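Local coordinates for MSM0271 protein (Mycobacterium smegmatis, PDB 5SUH) that forms trimeric tiles that stack as a double ring in the shell of the RMM bacterial microcompartment, probably helping to control transport across it, at residues Q32-L37 and I69-P74; D133-R138 and M176-F181; A77-I82 and L97-Q102. All coordinates share one frame; numbering follows the deposited sequence.

Contact 1: Q32-L37 and I69-P74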
loop_
_atom_site.group_PDB
_atom_site.type_symbol
_atom_site.label_atom_id
_atom_site.label_comp_id
_atom_site.label_asym_id
_atom_site.label_seq_id
_atom_site.Cartn_x
_atom_site.Cartn_y
_atom_site.Cartn_z
ATOM N N GLN A 32 -29.508 -5.110 -13.346
ATOM C CA GLN A 32 -29.118 -5.123 -14.755
ATOM C C GLN A 32 -27.796 -5.826 -15.045
ATOM O O GLN A 32 -26.761 -5.519 -14.460
ATOM C CB GLN A 32 -29.040 -3.717 -15.340
ATOM C CG GLN A 32 -28.715 -3.803 -16.836
ATOM C CD GLN A 32 -28.182 -2.528 -17.444
ATOM O OE1 GLN A 32 -28.557 -1.426 -17.040
ATOM N NE2 GLN A 32 -27.306 -2.671 -18.438
ATOM N N ILE A 33 -27.843 -6.757 -15.986
ATOM C CA ILE A 33 -26.651 -7.446 -16.415
ATOM C C ILE A 33 -25.921 -6.724 -17.554
ATOM O O ILE A 33 -26.468 -6.501 -18.625
ATOM C CB ILE A 33 -26.994 -8.874 -16.812
ATOM C CG1 ILE A 33 -27.221 -9.663 -15.511
ATOM C CG2 ILE A 33 -25.858 -9.483 -17.608
ATOM C CD1 ILE A 33 -27.320 -11.150 -15.676
ATOM N N ARG A 34 -24.682 -6.334 -17.278
ATOM C CA ARG A 34 -23.836 -5.621 -18.224
ATOM C C ARG A 34 -23.038 -6.630 -19.039
ATOM O O ARG A 34 -22.952 -6.528 -20.264
ATOM C CB ARG A 34 -22.841 -4.720 -17.488
ATOM C CG ARG A 34 -23.463 -3.768 -16.517
ATOM C CD ARG A 34 -23.096 -2.360 -16.779
ATOM N NE ARG A 34 -21.685 -2.162 -17.070
ATOM C CZ ARG A 34 -21.242 -1.063 -17.679
ATOM N NH1 ARG A 34 -22.106 -0.114 -18.034
ATOM N NH2 ARG A 34 -19.962 -0.924 -17.974
ATOM N N VAL A 35 -22.475 -7.616 -18.332
ATOM C CA VAL A 35 -21.708 -8.697 -18.943
ATOM C C VAL A 35 -22.138 -10.049 -18.352
ATOM O O VAL A 35 -22.270 -10.166 -17.136
ATOM C CB VAL A 35 -20.190 -8.529 -18.712
ATOM C CG1 VAL A 35 -19.432 -9.692 -19.337
ATOM C CG2 VAL A 35 -19.704 -7.240 -19.272
ATOM N N TYR A 36 -22.382 -11.049 -19.207
ATOM C CA TYR A 36 -22.681 -12.427 -18.767
ATOM C C TYR A 36 -22.043 -13.421 -19.737
ATOM O O TYR A 36 -22.537 -13.592 -20.856
ATOM C CB TYR A 36 -24.206 -12.680 -18.686
ATOM C CG TYR A 36 -24.604 -14.114 -18.335
ATOM C CD1 TYR A 36 -24.806 -15.081 -19.333
ATOM C CD2 TYR A 36 -24.786 -14.501 -17.012
ATOM C CE1 TYR A 36 -25.150 -16.393 -19.008
ATOM C CE2 TYR A 36 -25.141 -15.810 -16.680
ATOM C CZ TYR A 36 -25.320 -16.744 -17.670
ATOM O OH TYR A 36 -25.673 -18.017 -17.305
ATOM N N LEU A 37 -20.992 -14.109 -19.310
ATOM C CA LEU A 37 -20.238 -14.947 -20.238
ATOM C C LEU A 37 -19.597 -16.199 -19.668
ATOM O O LEU A 37 -18.921 -16.156 -18.633
ATOM C CB LEU A 37 -19.120 -14.133 -20.889
ATOM C CG LEU A 37 -19.286 -13.803 -22.376
ATOM C CD1 LEU A 37 -17.931 -13.459 -22.964
ATOM C CD2 LEU A 37 -19.969 -14.934 -23.168
ATOM N N ILE A 69 -18.182 -15.302 -15.939
ATOM C CA ILE A 69 -17.876 -13.913 -15.568
ATOM C C ILE A 69 -19.126 -13.048 -15.676
ATOM O O ILE A 69 -19.852 -13.111 -16.678
ATOM C CB ILE A 69 -16.777 -13.284 -16.439
ATOM C CG1 ILE A 69 -17.163 -13.305 -17.938
ATOM C CG2 ILE A 69 -15.455 -13.983 -16.196
ATOM C CD1 ILE A 69 -16.230 -12.494 -18.865
ATOM N N VAL A 70 -19.409 -12.270 -14.629
ATOM C CA VAL A 70 -20.601 -11.423 -14.617
ATOM C C VAL A 70 -20.283 -10.005 -14.115
ATOM O O VAL A 70 -19.654 -9.827 -13.049
ATOM C CB VAL A 70 -21.721 -12.040 -13.732
ATOM C CG1 VAL A 70 -22.954 -11.149 -13.716
ATOM C CG2 VAL A 70 -22.066 -13.476 -14.174
ATOM N N GLU A 71 -20.723 -9.008 -14.879
ATOM C CA GLU A 71 -20.671 -7.594 -14.466
ATOM C C GLU A 71 -22.111 -7.035 -14.363
ATOM O O GLU A 71 -22.924 -7.276 -15.246
ATOM C CB GLU A 71 -19.814 -6.758 -15.460
ATOM C CG GLU A 71 -19.611 -5.305 -15.050
ATOM C CD GLU A 71 -18.737 -4.480 -16.002
ATOM O OE1 GLU A 71 -17.698 -4.982 -16.502
ATOM O OE2 GLU A 71 -19.075 -3.291 -16.208
ATOM N N VAL A 72 -22.444 -6.336 -13.274
ATOM C CA VAL A 72 -23.822 -5.844 -13.080
ATOM C C VAL A 72 -23.942 -4.405 -12.586
ATOM O O VAL A 72 -22.983 -3.797 -12.113
ATOM C CB VAL A 72 -24.626 -6.657 -12.046
ATOM C CG1 VAL A 72 -24.563 -8.133 -12.385
ATOM C CG2 VAL A 72 -24.133 -6.353 -10.620
ATOM N N SER A 73 -25.170 -3.902 -12.657
ATOM C CA SER A 73 -25.529 -2.587 -12.154
ATOM C C SER A 73 -26.899 -2.667 -11.476
ATOM O O SER A 73 -27.771 -3.370 -11.975
ATOM C CB SER A 73 -25.552 -1.585 -13.293
ATOM O OG SER A 73 -25.825 -0.298 -12.803
ATOM N N PRO A 74 -27.080 -2.013 -10.303
ATOM C CA PRO A 74 -26.117 -1.234 -9.514
ATOM C C PRO A 74 -25.070 -2.149 -8.849
ATOM O O PRO A 74 -25.358 -3.334 -8.624
ATOM C CB PRO A 74 -27.008 -0.549 -8.463
ATOM C CG PRO A 74 -28.116 -1.478 -8.266
ATOM C CD PRO A 74 -28.384 -2.093 -9.618
HETATM O O HOH W 1 -17.351 -1.569 -17.308
#
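Strands 32-39 and 66-73 pair antiparallel here through segments 32-37 and 69-74, forming one edge of the four-stranded sheet of the first BMC domain. The ladder runs from Gln32, paired with Ser73, to Leu37, paired with Ile69, and is interrupted at Arg34. There Glu71 O accepts two bonds from the same face of its carbonyl plane, from Arg34 N at 2.8 Å and from Val35 N at 3.1 Å. At the bulge the Arg34 side chain, bent at chi2 and chi3, crosses to Glu71, bringing NE to 3.0 Å and NH2 to 3.1 Å from Glu71 OE2. Both nitrogens thus hold one oxygen, which lies near the guanidinium plane, and a water joins Arg34 NH2 to the same OE2. Glu71 OE1 is taken by Leu180 N, so both carboxylate oxygens are engaged, which would favour the charged form. On the same face Val35 CB packs on Glu71 CB at 3.7 Å and, farther along, Leu37 CB meets Ile69 CG1 at 3.6 Å. On the other face Tyr36 CD2 lies alongside Val70 CG2, 4.1 Å away, near Leu124. Two donors on one carbonyl, with the register shifted by one, make this a classic beta bulge.

Contact 2: D133-R138 and M176-F181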
loop_
_atom_site.group_PDB
_atom_site.type_symbol
_atom_site.label_atom_id
_atom_site.label_comp_id
_atom_site.label_asym_id
_atom_site.label_seq_id
_atom_site.Cartn_x
_atom_site.Cartn_y
_atom_site.Cartn_z
ATOM N N ASP A 133 -29.549 -10.025 -22.494
ATOM C CA ASP A 133 -29.820 -8.728 -21.852
ATOM C C ASP A 133 -28.499 -7.964 -21.602
ATOM O O ASP A 133 -28.528 -6.775 -21.318
ATOM C CB ASP A 133 -30.514 -8.894 -20.478
ATOM C CG ASP A 133 -31.975 -9.274 -20.562
ATOM O OD1 ASP A 133 -32.650 -8.988 -21.580
ATOM O OD2 ASP A 133 -32.447 -9.876 -19.572
ATOM N N GLN A 134 -27.352 -8.628 -21.755
ATOM C CA GLN A 134 -26.060 -7.957 -21.572
ATOM C C GLN A 134 -25.766 -6.907 -22.660
ATOM O O GLN A 134 -26.445 -6.853 -23.707
ATOM C CB GLN A 134 -24.902 -8.973 -21.518
ATOM C CG GLN A 134 -24.355 -9.453 -22.885
ATOM C CD GLN A 134 -23.208 -10.476 -22.740
ATOM O OE1 GLN A 134 -22.478 -10.473 -21.743
ATOM N NE2 GLN A 134 -23.022 -11.310 -23.751
ATOM N N LEU A 135 -24.768 -6.059 -22.398
ATOM C CA LEU A 135 -24.286 -5.095 -23.399
ATOM C C LEU A 135 -23.362 -5.760 -24.417
ATOM O O LEU A 135 -22.497 -6.560 -24.048
ATOM C CB LEU A 135 -23.571 -3.935 -22.710
ATOM C CG LEU A 135 -24.453 -2.989 -21.880
ATOM C CD1 LEU A 135 -23.607 -1.999 -21.082
ATOM C CD2 LEU A 135 -25.345 -2.219 -22.823
ATOM N N ARG A 136 -23.531 -5.430 -25.697
ATOM C CA ARG A 136 -22.612 -5.971 -26.683
ATOM C C ARG A 136 -21.297 -5.176 -26.580
ATOM O O ARG A 136 -21.312 -3.978 -26.295
ATOM C CB ARG A 136 -23.201 -5.930 -28.095
ATOM C CG ARG A 136 -23.019 -4.639 -28.818
ATOM C CD ARG A 136 -23.406 -4.792 -30.274
ATOM N NE ARG A 136 -23.565 -3.475 -30.886
ATOM C CZ ARG A 136 -24.117 -3.249 -32.075
ATOM N NH1 ARG A 136 -24.601 -4.255 -32.796
ATOM N NH2 ARG A 136 -24.222 -2.006 -32.521
ATOM N N PRO A 137 -20.162 -5.846 -26.799
ATOM C CA PRO A 137 -18.844 -5.200 -26.676
ATOM C C PRO A 137 -18.667 -4.008 -27.604
ATOM O O PRO A 137 -19.072 -4.056 -28.769
ATOM C CB PRO A 137 -17.864 -6.316 -27.056
ATOM C CG PRO A 137 -18.626 -7.605 -26.710
ATOM C CD PRO A 137 -20.061 -7.300 -27.040
ATOM N N ARG A 138 -18.138 -2.921 -27.054
ATOM C CA ARG A 138 -17.796 -1.750 -27.849
ATOM C C ARG A 138 -16.297 -1.539 -27.819
ATOM O O ARG A 138 -15.716 -1.351 -26.754
ATOM C CB ARG A 138 -18.491 -0.485 -27.356
ATOM C CG ARG A 138 -17.968 0.756 -28.067
ATOM C CD ARG A 138 -19.029 1.822 -28.209
ATOM N NE ARG A 138 -19.494 2.330 -26.923
ATOM C CZ ARG A 138 -19.010 3.420 -26.329
ATOM N NH1 ARG A 138 -18.051 4.133 -26.919
ATOM N NH2 ARG A 138 -19.497 3.806 -25.154
ATOM N N MET A 176 -11.699 -1.829 -24.608
ATOM C CA MET A 176 -13.125 -2.115 -24.840
ATOM C C MET A 176 -13.997 -1.730 -23.647
ATOM O O MET A 176 -13.484 -1.494 -22.536
ATOM C CB MET A 176 -13.317 -3.599 -25.116
ATOM C CG MET A 176 -12.877 -4.418 -23.884
ATOM S SD MET A 176 -12.080 -5.939 -24.325
ATOM C CE MET A 176 -10.487 -5.337 -24.875
ATOM N N THR A 177 -15.312 -1.711 -23.863
ATOM C CA THR A 177 -16.235 -1.527 -22.754
ATOM C C THR A 177 -17.575 -2.253 -23.038
ATOM O O THR A 177 -18.026 -2.301 -24.185
ATOM C CB THR A 177 -16.457 -0.020 -22.421
ATOM O OG1 THR A 177 -17.166 0.067 -21.190
ATOM C CG2 THR A 177 -17.232 0.756 -23.525
ATOM N N PRO A 178 -18.195 -2.869 -22.001
ATOM C CA PRO A 178 -17.785 -2.995 -20.585
ATOM C C PRO A 178 -16.446 -3.710 -20.353
ATOM O O PRO A 178 -16.043 -4.591 -21.105
ATOM C CB PRO A 178 -18.921 -3.819 -19.944
ATOM C CG PRO A 178 -20.068 -3.727 -20.893
ATOM C CD PRO A 178 -19.463 -3.573 -22.272
ATOM N N ALA A 179 -15.791 -3.329 -19.266
ATOM C CA ALA A 179 -14.444 -3.750 -18.947
ATOM C C ALA A 179 -14.258 -5.264 -18.838
ATOM O O ALA A 179 -13.174 -5.769 -19.141
ATOM C CB ALA A 179 -13.996 -3.077 -17.624
ATOM N N LEU A 180 -15.285 -5.987 -18.396
ATOM C CA LEU A 180 -15.066 -7.384 -18.053
ATOM C C LEU A 180 -14.845 -8.237 -19.315
ATOM O O LEU A 180 -14.271 -9.340 -19.233
ATOM C CB LEU A 180 -16.221 -7.941 -17.225
ATOM C CG LEU A 180 -15.935 -9.253 -16.467
ATOM C CD1 LEU A 180 -14.623 -9.148 -15.701
ATOM C CD2 LEU A 180 -17.052 -9.649 -15.522
ATOM N N PHE A 181 -15.188 -7.691 -20.485
ATOM C CA PHE A 181 -14.973 -8.421 -21.746
ATOM C C PHE A 181 -13.490 -8.604 -22.034
ATOM O O PHE A 181 -13.106 -9.397 -22.899
ATOM C CB PHE A 181 -15.617 -7.709 -22.927
ATOM C CG PHE A 181 -17.094 -7.945 -23.052
ATOM C CD1 PHE A 181 -17.613 -9.231 -23.109
ATOM C CD2 PHE A 181 -17.976 -6.872 -23.079
ATOM C CE1 PHE A 181 -18.988 -9.445 -23.236
ATOM C CE2 PHE A 181 -19.343 -7.078 -23.192
ATOM C CZ PHE A 181 -19.846 -8.372 -23.271
#
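Pro137 sits squarely over one face of the Phe181 ring, its CG 3.6 Å from the ring centroid and 10° off the normal, a CH-pi contact between the linker entering the second BMC domain and the turn that follows strand 170-177. The backbone meets Phe181 from a second direction: Leu135 O lies at the ring edge, in plane, 3.3 Å from Phe181 CZ. Gln134 adds its amide, OE1 approaching Phe181 CZ obliquely at 3.7 Å. Beside the ring, Leu135 CD1 rests on Pro178 CG at 3.9 Å.

The next shell fixes these groups. Gln134 CG stands between its own backbone N and carbonyl carbon (chi1 83°), and the extended chain beyond delivers OE1 to Tyr36 N of strand 32-39. Leu135 is tied by its backbone to Arg34, whose side chain also touches Pro178, and Phe181 packs on Val35. The turn is therefore wedged between the linker and the first domain's sheet. Pro178 follows a cis peptide bond, and its O receives a bond from Phe181 N.

Beyond Pro137 the linker becomes the edge strand 138-145, where Arg138 and Thr177 form an antiparallel hydrogen-bonded pair: Arg138 N to Thr177 O and Thr177 N to Arg138 O, both 2.9 Å. Thr177 OG1 turns to Ala206 O, while its methyl CG2 lies over one face of the Arg138 guanidinium, offset toward the rim, 4.1 Å from NH2.

Contact 3: A77-I82 and L97-Q102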
loop_
_atom_site.group_PDB
_atom_site.type_symbol
_atom_site.label_atom_id
_atom_site.label_comp_id
_atom_site.label_asym_id
_atom_site.label_seq_id
_atom_site.Cartn_x
_atom_site.Cartn_y
_atom_site.Cartn_z
ATOM N N ALA A 77 -25.497 -5.091 -6.204
ATOM C CA ALA A 77 -26.384 -6.214 -6.498
ATOM C C ALA A 77 -25.612 -7.519 -6.641
ATOM O O ALA A 77 -26.193 -8.602 -6.496
ATOM C CB ALA A 77 -27.185 -5.940 -7.762
ATOM N N ILE A 78 -24.306 -7.401 -6.898
ATOM C CA ILE A 78 -23.426 -8.556 -7.131
ATOM C C ILE A 78 -23.342 -9.458 -5.892
ATOM O O ILE A 78 -23.012 -10.637 -5.997
ATOM C CB ILE A 78 -21.976 -8.099 -7.581
ATOM C CG1 ILE A 78 -21.253 -9.194 -8.381
ATOM C CG2 ILE A 78 -21.144 -7.599 -6.396
ATOM C CD1 ILE A 78 -21.767 -9.344 -9.785
ATOM N N GLU A 79 -23.651 -8.907 -4.723
ATOM C CA GLU A 79 -23.683 -9.716 -3.509
ATOM C C GLU A 79 -24.883 -10.668 -3.524
ATOM O O GLU A 79 -24.847 -11.704 -2.875
ATOM C CB GLU A 79 -23.709 -8.847 -2.241
ATOM C CG GLU A 79 -22.501 -7.931 -2.041
ATOM C CD GLU A 79 -21.199 -8.673 -1.706
ATOM O OE1 GLU A 79 -21.228 -9.902 -1.473
ATOM O OE2 GLU A 79 -20.139 -8.005 -1.649
ATOM N N ARG A 80 -25.962 -10.304 -4.213
ATOM C CA ARG A 80 -27.092 -11.223 -4.365
ATOM C C ARG A 80 -26.770 -12.278 -5.425
ATOM O O ARG A 80 -27.155 -13.444 -5.285
ATOM C CB ARG A 80 -28.382 -10.457 -4.702
ATOM C CG ARG A 80 -29.561 -11.326 -5.159
ATOM C CD ARG A 80 -29.927 -12.514 -4.235
ATOM N NE ARG A 80 -30.563 -12.200 -2.953
ATOM C CZ ARG A 80 -30.880 -13.129 -2.051
ATOM N NH1 ARG A 80 -31.453 -12.798 -0.903
ATOM N NH2 ARG A 80 -30.628 -14.407 -2.310
ATOM N N VAL A 81 -26.048 -11.861 -6.465
ATOM C CA VAL A 81 -25.630 -12.735 -7.564
ATOM C C VAL A 81 -24.693 -13.880 -7.102
ATOM O O VAL A 81 -24.870 -15.030 -7.507
ATOM C CB VAL A 81 -24.914 -11.914 -8.679
ATOM C CG1 VAL A 81 -24.293 -12.834 -9.726
ATOM C CG2 VAL A 81 -25.880 -10.916 -9.318
ATOM N N ILE A 82 -23.712 -13.586 -6.248
ATOM C CA ILE A 82 -22.777 -14.634 -5.844
ATOM C C ILE A 82 -23.490 -15.662 -4.951
ATOM O O ILE A 82 -23.310 -16.865 -5.150
ATOM C CB ILE A 82 -21.492 -14.063 -5.123
ATOM C CG1 ILE A 82 -20.484 -15.172 -4.832
ATOM C CG2 ILE A 82 -21.807 -13.354 -3.801
ATOM C CD1 ILE A 82 -19.194 -14.651 -4.249
ATOM N N LEU A 97 -14.492 -11.284 -6.571
ATOM C CA LEU A 97 -15.704 -10.609 -6.103
ATOM C C LEU A 97 -15.357 -9.175 -5.705
ATOM O O LEU A 97 -14.608 -8.956 -4.764
ATOM C CB LEU A 97 -16.337 -11.349 -4.924
ATOM C CG LEU A 97 -17.559 -10.700 -4.272
ATOM C CD1 LEU A 97 -18.768 -10.720 -5.185
ATOM C CD2 LEU A 97 -17.878 -11.386 -2.953
ATOM N N TYR A 98 -15.869 -8.194 -6.432
ATOM C CA TYR A 98 -15.477 -6.818 -6.153
ATOM C C TYR A 98 -16.546 -5.807 -6.554
ATOM O O TYR A 98 -17.209 -5.967 -7.590
ATOM C CB TYR A 98 -14.153 -6.497 -6.849
ATOM C CG TYR A 98 -13.501 -5.226 -6.371
ATOM C CD1 TYR A 98 -12.958 -5.135 -5.088
ATOM C CD2 TYR A 98 -13.406 -4.111 -7.210
ATOM C CE1 TYR A 98 -12.364 -3.962 -4.639
ATOM C CE2 TYR A 98 -12.806 -2.934 -6.766
ATOM C CZ TYR A 98 -12.296 -2.869 -5.478
ATOM O OH TYR A 98 -11.698 -1.713 -5.042
ATOM N N VAL A 99 -16.717 -4.793 -5.700
ATOM C CA VAL A 99 -17.625 -3.654 -5.912
ATOM C C VAL A 99 -16.797 -2.384 -6.210
ATOM O O VAL A 99 -16.091 -1.853 -5.353
ATOM C CB VAL A 99 -18.543 -3.421 -4.668
ATOM C CG1 VAL A 99 -19.321 -2.126 -4.807
ATOM C CG2 VAL A 99 -19.503 -4.616 -4.442
ATOM N N GLU A 100 -16.899 -1.903 -7.440
ATOM C CA GLU A 100 -16.050 -0.842 -7.990
ATOM C C GLU A 100 -16.763 0.526 -7.799
ATOM O O GLU A 100 -17.782 0.571 -7.114
ATOM C CB GLU A 100 -15.766 -1.189 -9.461
ATOM C CG GLU A 100 -14.745 -0.365 -10.188
ATOM C CD GLU A 100 -15.358 0.559 -11.197
ATOM O OE1 GLU A 100 -16.577 0.480 -11.428
ATOM O OE2 GLU A 100 -14.609 1.362 -11.772
ATOM N N ARG A 101 -16.234 1.626 -8.356
ATOM C CA ARG A 101 -16.884 2.947 -8.266
ATOM C C ARG A 101 -18.329 2.948 -8.756
ATOM O O ARG A 101 -19.195 3.548 -8.103
ATOM C CB ARG A 101 -16.109 4.016 -9.052
ATOM C CG ARG A 101 -16.728 5.403 -8.974
ATOM C CD ARG A 101 -15.905 6.462 -9.676
ATOM N NE ARG A 101 -16.494 7.794 -9.525
ATOM C CZ ARG A 101 -16.348 8.561 -8.445
ATOM N NH1 ARG A 101 -15.650 8.127 -7.405
ATOM N NH2 ARG A 101 -16.917 9.760 -8.388
ATOM N N GLN A 102 -18.568 2.257 -9.876
ATOM C CA GLN A 102 -19.886 2.160 -10.527
ATOM C C GLN A 102 -20.464 0.727 -10.625
ATOM O O GLN A 102 -21.674 0.549 -10.501
ATOM C CB GLN A 102 -19.817 2.743 -11.937
ATOM C CG GLN A 102 -19.620 4.254 -11.970
ATOM C CD GLN A 102 -19.581 4.815 -13.384
ATOM O OE1 GLN A 102 -18.601 4.656 -14.119
ATOM N NE2 GLN A 102 -20.648 5.491 -13.762
#
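Leu97, on the edge strand 93-99, sends its side chain against helix 78-88 and makes the largest share of this contact. With CG anti to the backbone N (chi1 176°), its two methyls both reach the helix: CD2 meets Ile82 CD1 at 3.8 Å, and CD1 touches Ile82 as well as Ile78 CG2, the latter at 4.1 Å. The leucine thus spans neighbouring turns of the helix. The side chains of Ile82 and Leu97 cross at about a right angle, whereas Ile78 and Leu97 slide past each other in opposite directions. Glu79 OE1 also comes to Leu97 CD2, 4.0 Å away.

Tyr98 points away from the helix, and its backbone pairs with Val105 of the adjacent strand. At Val99 the chain returns to the helix: CG2 lies 3.9 Å from Ile78 CG2, a methyl-to-methyl contact beside the one with Leu97. Past it, Glu100 OE1 accepts a bond from Gln102 N, 3.1 Å away, and another from Phe103 N. Arg101 forms a salt bridge with Glu100 of one neighbouring subunit, and Glu100 with Arg101 of another.

Helix segment 78-82 and strand segment 97-99 run nearly antiparallel, their axes 9.6 Å apart at closest, as the helix packs on one face of the sheet. No hydrogen bond joins the two segments. Their union is mainly aliphatic, while the carboxylate of Glu79, bent at chi2, is satisfied by His152 and Tyr211 of a neighbouring subunit; the contact therefore combines intradomain hydrophobic packing with a polar subunit interface.

Overall arrangement
From the N terminus, contact 1 closes the first loop, bringing strand 66-73 back alongside strand 32-39. The chain then turns into helix 78-88, and contact 3 closes a shorter loop when strand 93-99, at the opposite edge of the same sheet, packs against that helix. Contact 2 opens later, after helix 113-127, and closes the loop that carries strand 138-145, helix 150-156 and most of strand 170-177. All three are in series; none nests or crosses. Contact 1 touches both others: Val72 packs against Ile78 of contact 3, while strand 32-39 is bonded to the linker of contact 2 and Glu71 to Leu180 in the second domain, which ties the two domains together. Contacts 2 and 3 stay about 7 Å apart at their nearest atoms.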